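Local structure of GTPase-activating protein skywalker (Drosophila melanogaster, 5HJQ) at residues A[134-139]-A[209-214]; A[153-158]-A[179-184]. The protein acts as a GTPase-activating protein for Rab35, regulating synaptic vesicle protein turnover through endosomal sorting, and binds phosphoinositides through its TBC domain. All coordinates share one frame; numbering follows the deposited sequence.

In the fold
Both contacts belong to the all-helical TBC domain and lie well away from the inositol phosphate pocket. Interaction 1 joins helix 134-143 to helix 210-221, whereas interaction 2 lays the loop 153-158 against helix 171-187; along the chain, the second is nested inside the loop closed by the first. Each is partly buried, with Y135 and Y214 at the inner side of interaction 1 and V181 and F158 at that of interaction 2. Their chemistry differs: aromatic side chains and carboxylates in the first, aliphatic groups and one asparagine amide in the second. Helix 171-187 connects them, since R179 forms a salt bridge with E210 while I180 packs on Y135 and V183 on M138.

Interaction 1: residues A[134-139]-A[209-214]; sequences FYWEMV and SEEEAY
Y135 and Y214 make the main aromatic contact between helices 134-143 and 210-221. CD1 of Y135 lies 3.4 Å from CG of Y214, over one face of the Y214 ring and displaced toward its rim. With the planes 33° apart the pair is neither stacked nor edge-to-face. CB of Y214 also directs an off-centre CH-pi contact at the Y135 ring, 4.2 Å from its centroid. Farther along, Y214 OH meets the edge of the F134 ring, 3.9 Å from F134 CD2.

The polar contacts fall on the two glutamates that begin helix 210-221. Y135 OH donates to E210 OE2 at 2.6 Å, using the anti lone pair of that oxygen; R179 NE grips the same atom in a salt bridge, so two partners, the Y135 hydroxyl and R179, share this one oxygen. E210 reaches this position through an extended chain whose CG stands opposite the backbone N (chi1 164°). E211 slides past Y135 in the reverse direction and brings OE1 to the indole edge, where W136 NE1 gives it a weak bond of 3.2 Å. The W136 ring is in turn covered on one face by Y135 CD2, 3.7 Å above its plane. A phenylalanine in place of Y135 would probably keep the packing on Y214 but leave E210 OE2 without its hydroxyl partner.

At the start of helix 210-221, S209 occupies the N-cap and forms a capping box with E212, their backbone-to-side-chain bonds both weak. The segment axes pass 10.4 Å apart at 99°, nearly perpendicular; the nearest CA atoms are those of Y135 and E211, and the side chains of Y135, W136, E210, E211 and Y214 fill the space between the axes. This is helix-on-helix packing within the all-helical Rab-GAP TBC fold.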
loop_
_atom_site.group_PDB
_atom_site.type_symbol
_atom_site.label_atom_id
_atom_site.label_comp_id
_atom_site.label_asym_id
_atom_site.label_seq_id
_atom_site.Cartn_x
_atom_site.Cartn_y
_atom_site.Cartn_z
ATOM N N PHE A 134 24.685 4.590 -7.015
ATOM C CA PHE A 134 24.077 4.036 -8.225
ATOM C C PHE A 134 22.883 4.843 -8.725
ATOM O O PHE A 134 22.711 5.020 -9.932
ATOM C CB PHE A 134 23.651 2.587 -7.974
ATOM C CG PHE A 134 23.207 1.863 -9.209
ATOM C CD1 PHE A 134 24.123 1.509 -10.185
ATOM C CD2 PHE A 134 21.876 1.523 -9.390
ATOM C CE1 PHE A 134 23.719 0.840 -11.325
ATOM C CE2 PHE A 134 21.466 0.850 -10.526
ATOM C CZ PHE A 134 22.388 0.508 -11.495
ATOM N N TYR A 135 22.069 5.336 -7.795
ATOM C CA TYR A 135 20.890 6.120 -8.146
ATOM C C TYR A 135 21.226 7.323 -9.020
ATOM O O TYR A 135 20.641 7.515 -10.082
ATOM C CB TYR A 135 20.167 6.600 -6.886
ATOM C CG TYR A 135 18.947 7.441 -7.188
ATOM C CD1 TYR A 135 17.881 6.913 -7.904
ATOM C CD2 TYR A 135 18.866 8.765 -6.771
ATOM C CE1 TYR A 135 16.761 7.674 -8.192
ATOM C CE2 TYR A 135 17.746 9.535 -7.053
ATOM C CZ TYR A 135 16.696 8.980 -7.766
ATOM O OH TYR A 135 15.578 9.730 -8.058
ATOM N N TRP A 136 22.180 8.127 -8.566
ATOM C CA TRP A 136 22.514 9.372 -9.247
ATOM C C TRP A 136 23.157 9.132 -10.606
ATOM O O TRP A 136 23.046 9.965 -11.507
ATOM C CB TRP A 136 23.419 10.218 -8.356
ATOM C CG TRP A 136 22.726 10.568 -7.086
ATOM C CD1 TRP A 136 23.006 10.097 -5.837
ATOM C CD2 TRP A 136 21.591 11.429 -6.947
ATOM N NE1 TRP A 136 22.128 10.630 -4.924
ATOM C CE2 TRP A 136 21.250 11.450 -5.581
ATOM C CE3 TRP A 136 20.838 12.192 -7.845
ATOM C CZ2 TRP A 136 20.187 12.207 -5.093
ATOM C CZ3 TRP A 136 19.787 12.942 -7.358
ATOM C CH2 TRP A 136 19.471 12.947 -5.994
ATOM N N GLU A 137 23.815 7.989 -10.760
ATOM C CA GLU A 137 24.282 7.569 -12.073
ATOM C C GLU A 137 23.090 7.420 -13.013
ATOM O O GLU A 137 23.095 7.939 -14.130
ATOM C CB GLU A 137 25.054 6.256 -11.984
ATOM C CG GLU A 137 25.634 5.804 -13.311
ATOM C CD GLU A 137 26.595 6.821 -13.896
ATOM O OE1 GLU A 137 27.449 7.340 -13.141
ATOM O OE2 GLU A 137 26.487 7.110 -15.108
ATOM N N MET A 138 22.069 6.708 -12.543
ATOM C CA MET A 138 20.832 6.529 -13.295
ATOM C C MET A 138 20.165 7.871 -13.585
ATOM O O MET A 138 19.721 8.122 -14.705
ATOM C CB MET A 138 19.865 5.625 -12.530
ATOM C CG MET A 138 20.389 4.228 -12.233
ATOM S SD MET A 138 20.525 3.197 -13.705
ATOM C CE MET A 138 22.275 3.353 -14.058
ATOM N N VAL A 139 20.099 8.720 -12.563
ATOM C CA VAL A 139 19.541 10.064 -12.700
ATOM C C VAL A 139 20.224 10.827 -13.824
ATOM O O VAL A 139 19.571 11.506 -14.618
ATOM C CB VAL A 139 19.679 10.866 -11.388
ATOM C CG1 VAL A 139 19.258 12.318 -11.593
ATOM C CG2 VAL A 139 18.858 10.219 -10.285
ATOM N N SER A 209 15.095 10.411 2.439
ATOM C CA SER A 209 15.590 11.170 1.298
ATOM C C SER A 209 15.190 10.514 -0.016
ATOM O O SER A 209 14.705 9.382 -0.034
ATOM C CB SER A 209 17.111 11.313 1.366
ATOM O OG SER A 209 17.742 10.050 1.258
ATOM N N GLU A 210 15.404 11.235 -1.111
ATOM C CA GLU A 210 15.086 10.752 -2.448
ATOM C C GLU A 210 15.808 9.453 -2.781
ATOM O O GLU A 210 15.203 8.513 -3.297
ATOM C CB GLU A 210 15.436 11.818 -3.486
ATOM C CG GLU A 210 15.515 11.304 -4.912
ATOM C CD GLU A 210 15.532 12.425 -5.933
ATOM O OE1 GLU A 210 15.477 13.604 -5.519
ATOM O OE2 GLU A 210 15.598 12.128 -7.145
ATOM N N GLU A 211 17.102 9.409 -2.486
ATOM C CA GLU A 211 17.911 8.235 -2.792
ATOM C C GLU A 211 17.523 7.041 -1.926
ATOM O O GLU A 211 17.511 5.907 -2.401
ATOM C CB GLU A 211 19.401 8.537 -2.621
ATOM C CG GLU A 211 20.288 7.354 -2.972
ATOM C CD GLU A 211 21.761 7.690 -2.925
ATOM O OE1 GLU A 211 22.117 8.727 -2.325
ATOM O OE2 GLU A 211 22.564 6.912 -3.485
ATOM N N GLU A 212 17.213 7.293 -0.659
ATOM C CA GLU A 212 16.792 6.222 0.237
ATOM C C GLU A 212 15.450 5.632 -0.195
ATOM O O GLU A 212 15.258 4.416 -0.156
ATOM C CB GLU A 212 16.707 6.726 1.676
ATOM C CG GLU A 212 18.029 6.677 2.412
ATOM C CD GLU A 212 17.974 7.357 3.768
ATOM O OE1 GLU A 212 17.476 8.501 3.838
ATOM O OE2 GLU A 212 18.426 6.745 4.762
ATOM N N ALA A 213 14.530 6.502 -0.602
ATOM C CA ALA A 213 13.238 6.073 -1.125
ATOM C C ALA A 213 13.434 5.143 -2.310
ATOM O O ALA A 213 12.801 4.094 -2.393
ATOM C CB ALA A 213 12.397 7.273 -1.523
ATOM N N TYR A 214 14.329 5.528 -3.216
ATOM C CA TYR A 214 14.643 4.701 -4.373
ATOM C C TYR A 214 15.117 3.313 -3.968
ATOM O O TYR A 214 14.623 2.306 -4.479
ATOM C CB TYR A 214 15.714 5.353 -5.245
ATOM C CG TYR A 214 16.334 4.369 -6.212
ATOM C CD1 TYR A 214 15.663 3.993 -7.367
ATOM C CD2 TYR A 214 17.579 3.799 -5.962
ATOM C CE1 TYR A 214 16.210 3.088 -8.251
ATOM C CE2 TYR A 214 18.136 2.889 -6.844
ATOM C CZ TYR A 214 17.441 2.537 -7.987
ATOM O OH TYR A 214 17.976 1.637 -8.879
#

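Interaction 2: residues A[153-158]-A[179-184]; sequences IMLPAF and RIVNVL
P156 and L155 pack against V181 and N182 of helix 171-187. L155 CD2 touches V181 CG2 at 3.7 Å, and P156 CG rests 3.4 Å from the carbonyl oxygen V181 O. That same oxygen lies near the plane of the F158 ring, at its edge, 3.7 Å from F158 CZ. The ring is brought there by a CG set between the backbone N and carbonyl carbon (chi1 67°). P156 CD and I153 CG2 both approach the N182 amide, each 3.7 Å from N182 ND2, and I153 CD1 extends toward the backbone of R179.

The loop between helices 134-143 and 171-187 of the TBC domain runs along helix 171-187 without forming regular structure. N182 ND2 donates to M154 O at 2.9 Å, bent to 142° and approaching from above the carbonyl plane. The equally close approach of N182 OD1 to M154 O, two acceptors with no bond between them, is doubtful. ND2 also bonds to D178 O, one turn earlier in the helix, which supports its placement and probably limits rotation of the amide. Farther out, L197 and Y198 of helix 197-204 pack on V181, while F158 packs on I191 and bonds through its backbone to S194.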
loop_
_atom_site.group_PDB
_atom_site.type_symbol
_atom_site.label_atom_id
_atom_site.label_comp_id
_atom_site.label_asym_id
_atom_site.label_seq_id
_atom_site.Cartn_x
_atom_site.Cartn_y
_atom_site.Cartn_z
ATOM N N ILE A 153 7.573 16.757 -14.990
ATOM C CA ILE A 153 8.254 15.596 -15.546
ATOM C C ILE A 153 7.267 14.591 -16.132
ATOM O O ILE A 153 6.187 14.376 -15.582
ATOM C CB ILE A 153 9.118 14.898 -14.476
ATOM C CG1 ILE A 153 9.860 15.941 -13.636
ATOM C CG2 ILE A 153 10.090 13.919 -15.119
ATOM C CD1 ILE A 153 10.769 15.349 -12.583
ATOM N N MET A 154 7.644 13.985 -17.254
ATOM C CA MET A 154 6.821 12.968 -17.896
ATOM C C MET A 154 7.032 11.603 -17.253
ATOM O O MET A 154 8.163 11.129 -17.122
ATOM C CB MET A 154 7.125 12.899 -19.393
ATOM C CG MET A 154 6.647 11.628 -20.068
ATOM S SD MET A 154 6.690 11.750 -21.865
ATOM C CE MET A 154 8.292 12.512 -22.111
ATOM N N LEU A 155 5.929 10.976 -16.859
ATOM C CA LEU A 155 5.969 9.693 -16.168
ATOM C C LEU A 155 5.917 8.522 -17.143
ATOM O O LEU A 155 5.308 8.624 -18.206
ATOM C CB LEU A 155 4.812 9.599 -15.173
ATOM C CG LEU A 155 4.738 10.772 -14.197
ATOM C CD1 LEU A 155 3.536 10.630 -13.287
ATOM C CD2 LEU A 155 6.021 10.872 -13.386
ATOM N N PRO A 156 6.580 7.411 -16.791
ATOM C CA PRO A 156 6.533 6.188 -17.598
ATOM C C PRO A 156 5.129 5.603 -17.624
ATOM O O PRO A 156 4.372 5.796 -16.674
ATOM C CB PRO A 156 7.511 5.249 -16.886
ATOM C CG PRO A 156 7.663 5.813 -15.513
ATOM C CD PRO A 156 7.502 7.285 -15.649
ATOM N N ALA A 157 4.800 4.888 -18.696
ATOM C CA ALA A 157 3.431 4.446 -18.950
ATOM C C ALA A 157 2.865 3.486 -17.904
ATOM O O ALA A 157 1.654 3.280 -17.856
ATOM C CB ALA A 157 3.347 3.804 -20.328
ATOM N N PHE A 158 3.715 2.897 -17.068
ATOM C CA PHE A 158 3.216 1.918 -16.106
ATOM C C PHE A 158 2.456 2.578 -14.956
ATOM O O PHE A 158 1.764 1.900 -14.196
ATOM C CB PHE A 158 4.354 1.029 -15.564
ATOM C CG PHE A 158 5.374 1.749 -14.711
ATOM C CD1 PHE A 158 5.082 2.121 -13.404
ATOM C CD2 PHE A 158 6.649 1.992 -15.196
ATOM C CE1 PHE A 158 6.022 2.760 -12.621
ATOM C CE2 PHE A 158 7.594 2.626 -14.410
ATOM C CZ PHE A 158 7.278 3.014 -13.125
ATOM N N ARG A 179 10.826 11.891 -10.560
ATOM C CA ARG A 179 12.177 11.521 -10.959
ATOM C C ARG A 179 12.480 10.071 -10.598
ATOM O O ARG A 179 13.110 9.352 -11.373
ATOM C CB ARG A 179 13.212 12.451 -10.320
ATOM C CG ARG A 179 14.647 12.078 -10.653
ATOM C CD ARG A 179 15.583 13.272 -10.548
ATOM N NE ARG A 179 15.747 13.740 -9.174
ATOM C CZ ARG A 179 16.474 14.798 -8.833
ATOM N NH1 ARG A 179 17.101 15.500 -9.766
ATOM N NH2 ARG A 179 16.573 15.157 -7.560
ATOM N N ILE A 180 12.033 9.645 -9.421
ATOM C CA ILE A 180 12.287 8.282 -8.965
ATOM C C ILE A 180 11.621 7.244 -9.869
ATOM O O ILE A 180 12.257 6.269 -10.273
ATOM C CB ILE A 180 11.801 8.068 -7.519
ATOM C CG1 ILE A 180 12.596 8.941 -6.548
ATOM C CG2 ILE A 180 11.943 6.606 -7.125
ATOM C CD1 ILE A 180 12.301 8.643 -5.091
ATOM N N VAL A 181 10.347 7.454 -10.189
ATOM C CA VAL A 181 9.612 6.496 -11.014
ATOM C C VAL A 181 10.160 6.472 -12.441
ATOM O O VAL A 181 10.105 5.443 -13.115
ATOM C CB VAL A 181 8.094 6.798 -11.039
ATOM C CG1 VAL A 181 7.510 6.697 -9.641
ATOM C CG2 VAL A 181 7.820 8.171 -11.631
ATOM N N ASN A 182 10.699 7.601 -12.894
ATOM C CA ASN A 182 11.357 7.660 -14.193
ATOM C C ASN A 182 12.605 6.795 -14.198
ATOM O O ASN A 182 12.849 6.044 -15.142
ATOM C CB ASN A 182 11.717 9.100 -14.559
ATOM C CG ASN A 182 10.639 9.779 -15.385
ATOM O OD1 ASN A 182 10.753 9.890 -16.606
ATOM N ND2 ASN A 182 9.586 10.238 -14.721
ATOM N N VAL A 183 13.390 6.910 -13.131
ATOM C CA VAL A 183 14.596 6.111 -12.964
ATOM C C VAL A 183 14.257 4.626 -12.882
ATOM O O VAL A 183 14.896 3.799 -13.535
ATOM C CB VAL A 183 15.378 6.530 -11.701
ATOM C CG1 VAL A 183 16.474 5.525 -11.395
ATOM C CG2 VAL A 183 15.960 7.932 -11.871
ATOM N N LEU A 184 13.249 4.296 -12.080
ATOM C CA LEU A 184 12.803 2.915 -11.934
ATOM C C LEU A 184 12.373 2.335 -13.274
ATOM O O LEU A 184 12.792 1.238 -13.640
ATOM C CB LEU A 184 11.661 2.822 -10.923
ATOM C CG LEU A 184 12.143 2.831 -9.471
ATOM C CD1 LEU A 184 10.981 2.843 -8.496
ATOM C CD2 LEU A 184 13.048 1.635 -9.211
#